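Local atomic coordinates of SusD superfamily protein (Bacteroides thetaiotaomicron, PDB entry 3MCX), a protein that is of unknown function but, as a SusD family protein of the outer membrane, probably helps to capture glycans at the cell surface for uptake. Residues L300-L312 / D383-Q395. Numbering follows the deposited sequence. Where two conformers were deposited one is given.
With ZN (zinc ion), chain F; ZN (zinc ion), chain E.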
# COMPACT_ATOMS: atom_id res chain seq x y z
N LEU A 300 -21.08 -1.24 -5.12
CA LEU A 300 -20.82 -1.65 -3.73
C LEU A 300 -21.15 -0.52 -2.77
O LEU A 300 -21.83 -0.70 -1.77
CB LEU A 300 -19.37 -2.07 -3.56
CG LEU A 300 -18.94 -2.39 -2.13
CD1 LEU A 300 -19.66 -3.60 -1.55
CD2 LEU A 300 -17.43 -2.62 -2.08
N LEU A 301 -20.63 0.67 -3.05
CA LEU A 301 -20.87 1.82 -2.15
C LEU A 301 -22.35 2.22 -2.10
O LEU A 301 -22.87 2.59 -1.04
CB LEU A 301 -20.02 3.02 -2.58
CG LEU A 301 -19.70 4.05 -1.50
CD1 LEU A 301 -18.87 3.47 -0.33
CD2 LEU A 301 -18.94 5.21 -2.14
N ASN A 302 -23.05 2.06 -3.22
CA ASN A 302 -24.46 2.36 -3.29
C ASN A 302 -25.36 1.35 -2.56
O ASN A 302 -26.57 1.57 -2.45
CB ASN A 302 -24.91 2.53 -4.77
CG ASN A 302 -24.45 3.86 -5.36
OD1 ASN A 302 -24.30 4.84 -4.63
ND2 ASN A 302 -24.23 3.90 -6.68
N GLU A 303 -24.78 0.26 -2.05
CA GLU A 303 -25.55 -0.67 -1.21
C GLU A 303 -26.02 0.04 0.08
O GLU A 303 -26.98 -0.40 0.70
CB GLU A 303 -24.78 -1.97 -0.88
CG GLU A 303 -24.51 -2.80 -2.11
CD GLU A 303 -23.69 -4.05 -1.86
OE1 GLU A 303 -23.45 -4.42 -0.70
OE2 GLU A 303 -23.26 -4.67 -2.86
N ASP A 304 -25.32 1.10 0.47
CA ASP A 304 -25.75 1.91 1.62
C ASP A 304 -25.73 3.39 1.25
O ASP A 304 -24.66 4.00 1.23
CB ASP A 304 -24.88 1.62 2.87
CG ASP A 304 -25.28 2.45 4.08
OD1 ASP A 304 -26.31 3.17 3.99
OD2 ASP A 304 -24.55 2.40 5.09
N PRO A 305 -26.90 3.97 0.95
CA PRO A 305 -26.93 5.40 0.59
C PRO A 305 -26.54 6.37 1.71
O PRO A 305 -26.25 7.54 1.40
CB PRO A 305 -28.39 5.64 0.17
CG PRO A 305 -29.05 4.35 0.15
CD PRO A 305 -28.20 3.31 0.76
N LYS A 306 -26.50 5.90 2.97
CA LYS A 306 -26.15 6.75 4.12
C LYS A 306 -24.64 6.76 4.42
O LYS A 306 -24.19 7.38 5.39
CB LYS A 306 -26.88 6.26 5.39
CG LYS A 306 -28.41 6.15 5.25
CD LYS A 306 -29.02 7.45 4.92
CE LYS A 306 -30.54 7.35 5.03
NZ LYS A 306 -31.21 8.62 4.65
N ASP A 307 -23.87 6.05 3.61
CA ASP A 307 -22.45 5.90 3.81
C ASP A 307 -21.74 7.26 3.58
O ASP A 307 -21.88 7.88 2.52
CB ASP A 307 -21.93 4.84 2.85
CG ASP A 307 -20.56 4.34 3.21
OD1 ASP A 307 -19.63 5.15 3.49
OD2 ASP A 307 -20.35 3.10 3.16
N VAL A 308 -20.97 7.72 4.56
CA VAL A 308 -20.25 8.99 4.41
C VAL A 308 -19.24 8.95 3.25
O VAL A 308 -18.92 10.00 2.70
CB VAL A 308 -19.52 9.37 5.72
CG1 VAL A 308 -18.35 8.46 6.01
CG2 VAL A 308 -19.10 10.89 5.72
N ARG A 309 -18.75 7.77 2.87
CA ARG A 309 -17.71 7.65 1.84
C ARG A 309 -18.21 8.03 0.43
O ARG A 309 -17.38 8.22 -0.47
CB ARG A 309 -17.08 6.25 1.91
CG ARG A 309 -16.28 6.10 3.19
CD ARG A 309 -15.96 4.68 3.58
NE ARG A 309 -17.16 3.93 3.95
CZ ARG A 309 -17.16 2.81 4.66
NH1 ARG A 309 -16.03 2.31 5.16
NH2 ARG A 309 -18.28 2.17 4.86
N HIS A 310 -19.51 8.21 0.27
CA HIS A 310 -20.02 8.81 -0.96
C HIS A 310 -19.42 10.19 -1.19
O HIS A 310 -19.34 10.63 -2.33
CB HIS A 310 -21.54 8.92 -0.98
CG HIS A 310 -22.21 7.60 -1.10
ND1 HIS A 310 -22.27 6.89 -2.27
CD2 HIS A 310 -22.86 6.86 -0.17
CE1 HIS A 310 -22.89 5.74 -2.05
NE2 HIS A 310 -23.28 5.70 -0.78
N CYS A 311 -18.97 10.86 -0.14
CA CYS A 311 -18.35 12.18 -0.27
C CYS A 311 -17.07 12.17 -1.09
O CYS A 311 -16.62 13.21 -1.53
CB CYS A 311 -18.03 12.76 1.12
SG CYS A 311 -16.62 12.05 2.04
N LEU A 312 -16.44 11.01 -1.22
CA LEU A 312 -15.16 10.87 -1.92
C LEU A 312 -15.30 10.49 -3.39
O LEU A 312 -14.29 10.32 -4.06
CB LEU A 312 -14.33 9.78 -1.23
CG LEU A 312 -13.87 10.13 0.18
CD1 LEU A 312 -13.26 8.90 0.83
CD2 LEU A 312 -12.92 11.31 0.20
N ASP A 383 -16.68 -0.76 14.92
CA ASP A 383 -16.03 0.55 15.15
C ASP A 383 -15.86 1.33 13.85
O ASP A 383 -15.93 2.54 13.85
CB ASP A 383 -14.67 0.38 15.82
CG ASP A 383 -14.78 0.21 17.32
OD1 ASP A 383 -15.58 0.94 17.94
OD2 ASP A 383 -14.08 -0.67 17.89
N ILE A 384 -15.63 0.63 12.76
CA ILE A 384 -15.54 1.28 11.46
C ILE A 384 -16.93 1.55 10.94
O ILE A 384 -17.28 2.70 10.67
CB ILE A 384 -14.72 0.44 10.47
CG1 ILE A 384 -13.30 0.18 11.02
CG2 ILE A 384 -14.69 1.15 9.12
CD1 ILE A 384 -12.47 1.40 11.39
N ILE A 385 -17.76 0.52 10.83
CA ILE A 385 -19.12 0.67 10.27
C ILE A 385 -19.87 1.80 10.95
O ILE A 385 -20.44 2.66 10.27
CB ILE A 385 -19.93 -0.67 10.31
CG1 ILE A 385 -19.29 -1.74 9.41
CG2 ILE A 385 -21.38 -0.44 9.80
CD1 ILE A 385 -19.94 -3.15 9.59
N SER A 386 -19.87 1.83 12.28
CA SER A 386 -20.66 2.80 13.05
C SER A 386 -20.20 4.25 12.84
O SER A 386 -20.98 5.17 13.11
CB SER A 386 -20.62 2.50 14.54
OG SER A 386 -19.33 2.67 15.07
N ARG A 387 -18.96 4.42 12.39
CA ARG A 387 -18.40 5.75 12.10
C ARG A 387 -18.46 6.13 10.63
O ARG A 387 -17.89 7.15 10.21
CB ARG A 387 -16.95 5.83 12.64
CG ARG A 387 -16.84 5.81 14.15
CD ARG A 387 -15.39 5.78 14.58
NE ARG A 387 -15.22 5.94 16.01
CZ ARG A 387 -15.39 4.97 16.91
NH1 ARG A 387 -15.68 3.72 16.53
NH2 ARG A 387 -15.22 5.23 18.19
N ARG A 388 -19.11 5.29 9.82
CA ARG A 388 -19.17 5.53 8.38
C ARG A 388 -20.60 5.58 7.83
O ARG A 388 -20.81 5.92 6.66
CB ARG A 388 -18.35 4.47 7.63
CG ARG A 388 -16.89 4.44 8.03
CD ARG A 388 -16.14 5.67 7.61
NE ARG A 388 -14.77 5.49 7.97
CZ ARG A 388 -14.21 5.95 9.08
NH1 ARG A 388 -14.89 6.70 9.92
NH2 ARG A 388 -12.93 5.66 9.29
N THR A 389 -21.56 5.18 8.63
CA THR A 389 -22.96 5.23 8.22
C THR A 389 -23.86 5.55 9.40
O THR A 389 -23.51 5.30 10.55
CB THR A 389 -23.41 3.90 7.56
OG1 THR A 389 -24.77 4.02 7.11
CG2 THR A 389 -23.30 2.71 8.54
N THR A 390 -25.03 6.12 9.11
CA THR A 390 -26.05 6.30 10.15
C THR A 390 -27.06 5.16 10.22
O THR A 390 -27.93 5.18 11.07
CB THR A 390 -26.82 7.60 9.93
OG1 THR A 390 -27.29 7.63 8.57
CG2 THR A 390 -25.90 8.81 10.17
N ASP A 391 -26.94 4.19 9.32
CA ASP A 391 -27.88 3.07 9.29
C ASP A 391 -27.35 2.02 10.29
O ASP A 391 -26.39 1.32 10.00
CB ASP A 391 -27.91 2.49 7.87
CG ASP A 391 -28.84 1.30 7.73
OD1 ASP A 391 -29.51 0.91 8.72
OD2 ASP A 391 -28.83 0.71 6.63
N THR A 392 -28.00 1.92 11.44
CA THR A 392 -27.52 1.03 12.52
C THR A 392 -27.58 -0.46 12.17
O THR A 392 -26.75 -1.25 12.66
CB THR A 392 -28.31 1.25 13.81
OG1 THR A 392 -29.68 0.89 13.62
CG2 THR A 392 -28.22 2.71 14.26
N SER A 393 -28.50 -0.83 11.28
CA SER A 393 -28.60 -2.22 10.83
C SER A 393 -27.42 -2.68 10.01
O SER A 393 -27.29 -3.88 9.75
CB SER A 393 -29.91 -2.46 10.03
OG SER A 393 -29.82 -1.84 8.76
N GLN A 394 -26.54 -1.76 9.59
CA GLN A 394 -25.30 -2.16 8.89
C GLN A 394 -24.31 -2.81 9.82
O GLN A 394 -23.44 -3.56 9.36
CB GLN A 394 -24.62 -0.97 8.19
CG GLN A 394 -25.49 -0.36 7.11
CD GLN A 394 -25.66 -1.26 5.90
OE1 GLN A 394 -24.76 -2.03 5.57
NE2 GLN A 394 -26.85 -1.20 5.27
N GLN A 395 -24.39 -2.52 11.12
CA GLN A 395 -23.51 -3.16 12.08
C GLN A 395 -23.81 -4.64 12.17
O GLN A 395 -24.94 -5.07 12.00
CB GLN A 395 -23.62 -2.49 13.45
CG GLN A 395 -23.04 -1.07 13.40
CD GLN A 395 -23.15 -0.35 14.70
OE1 GLN A 395 -22.64 -0.82 15.74
NE2 GLN A 395 -23.81 0.81 14.69
ZN ZN F . -31.34 -0.10 8.67
ZN ZN E . -15.56 1.21 19.96
O HOH W 1 -27.27 -2.52 2.66
O HOH W 2 -28.72 2.07 4.31
O HOH W 3 -31.18 -0.53 6.46
O HOH W 4 -31.34 0.41 10.78
O HOH W 5 -32.97 -1.31 8.98
O HOH W 6 -32.58 1.59 8.44
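Arg388 crosses Arg309 at about a right angle, laying its CB over the centre of one face of the Arg309 guanidinium, 3.5 Å above the plane. The two guanidinium planes stand nearly perpendicular, and NH1 of Arg309 comes within 4.4 Å of NE of Arg388. Glu413, on helix 403-414, forms salt bridges with both arginines, Glu409 takes a second nitrogen of Arg309, and Glu255 another of Arg388, so the like charges are probably well compensated. Arg309 is also held flat from within its own segment: bent at chi3 (-66°), it turns NE and NH2 side-on to the carboxylate of Asp307, one nitrogen to each oxygen. An alanine here is likely to cost Asp307 its two-nitrogen grip and Glu409 this salt bridge, and to take away the flat face that lies against CB of Arg388. Beside this pair the backbones join, Val308 N donating to Arg388 O at 2.8 Å, nearly straight at 166°, while CG1 of Val308 packs on CD of Arg388.

At the other end, Asp304 extends its carboxylate to Thr389, whose OG1 donates to the syn lone pair of OD2 over 2.6 Å. The same hydroxyl accepts from Asp391 N, closing an ST turn, while Asp304 OD1 receives Lys306 N in an Asx turn. Gln394 stacks its amide almost parallel to this carboxylate and gives NE2 to Asp391 OD2. Water 2 donates to both Asp304 OD1 and Asp391 OD2, which lie 4.4 Å apart, and probably eases their repulsion. Asp391 OD1 binds zinc at 2.1 Å, together with Ser393 OG and four waters. The loops following helices 295-301 and 374-385 are thus joined at one end by a backbone hydrogen bond and two crossed arginines, their charges probably balanced by surrounding acids, and at the other by a hydroxyl, an amide and a water that link Asp304 to the surroundings of the zinc-bound Asp391.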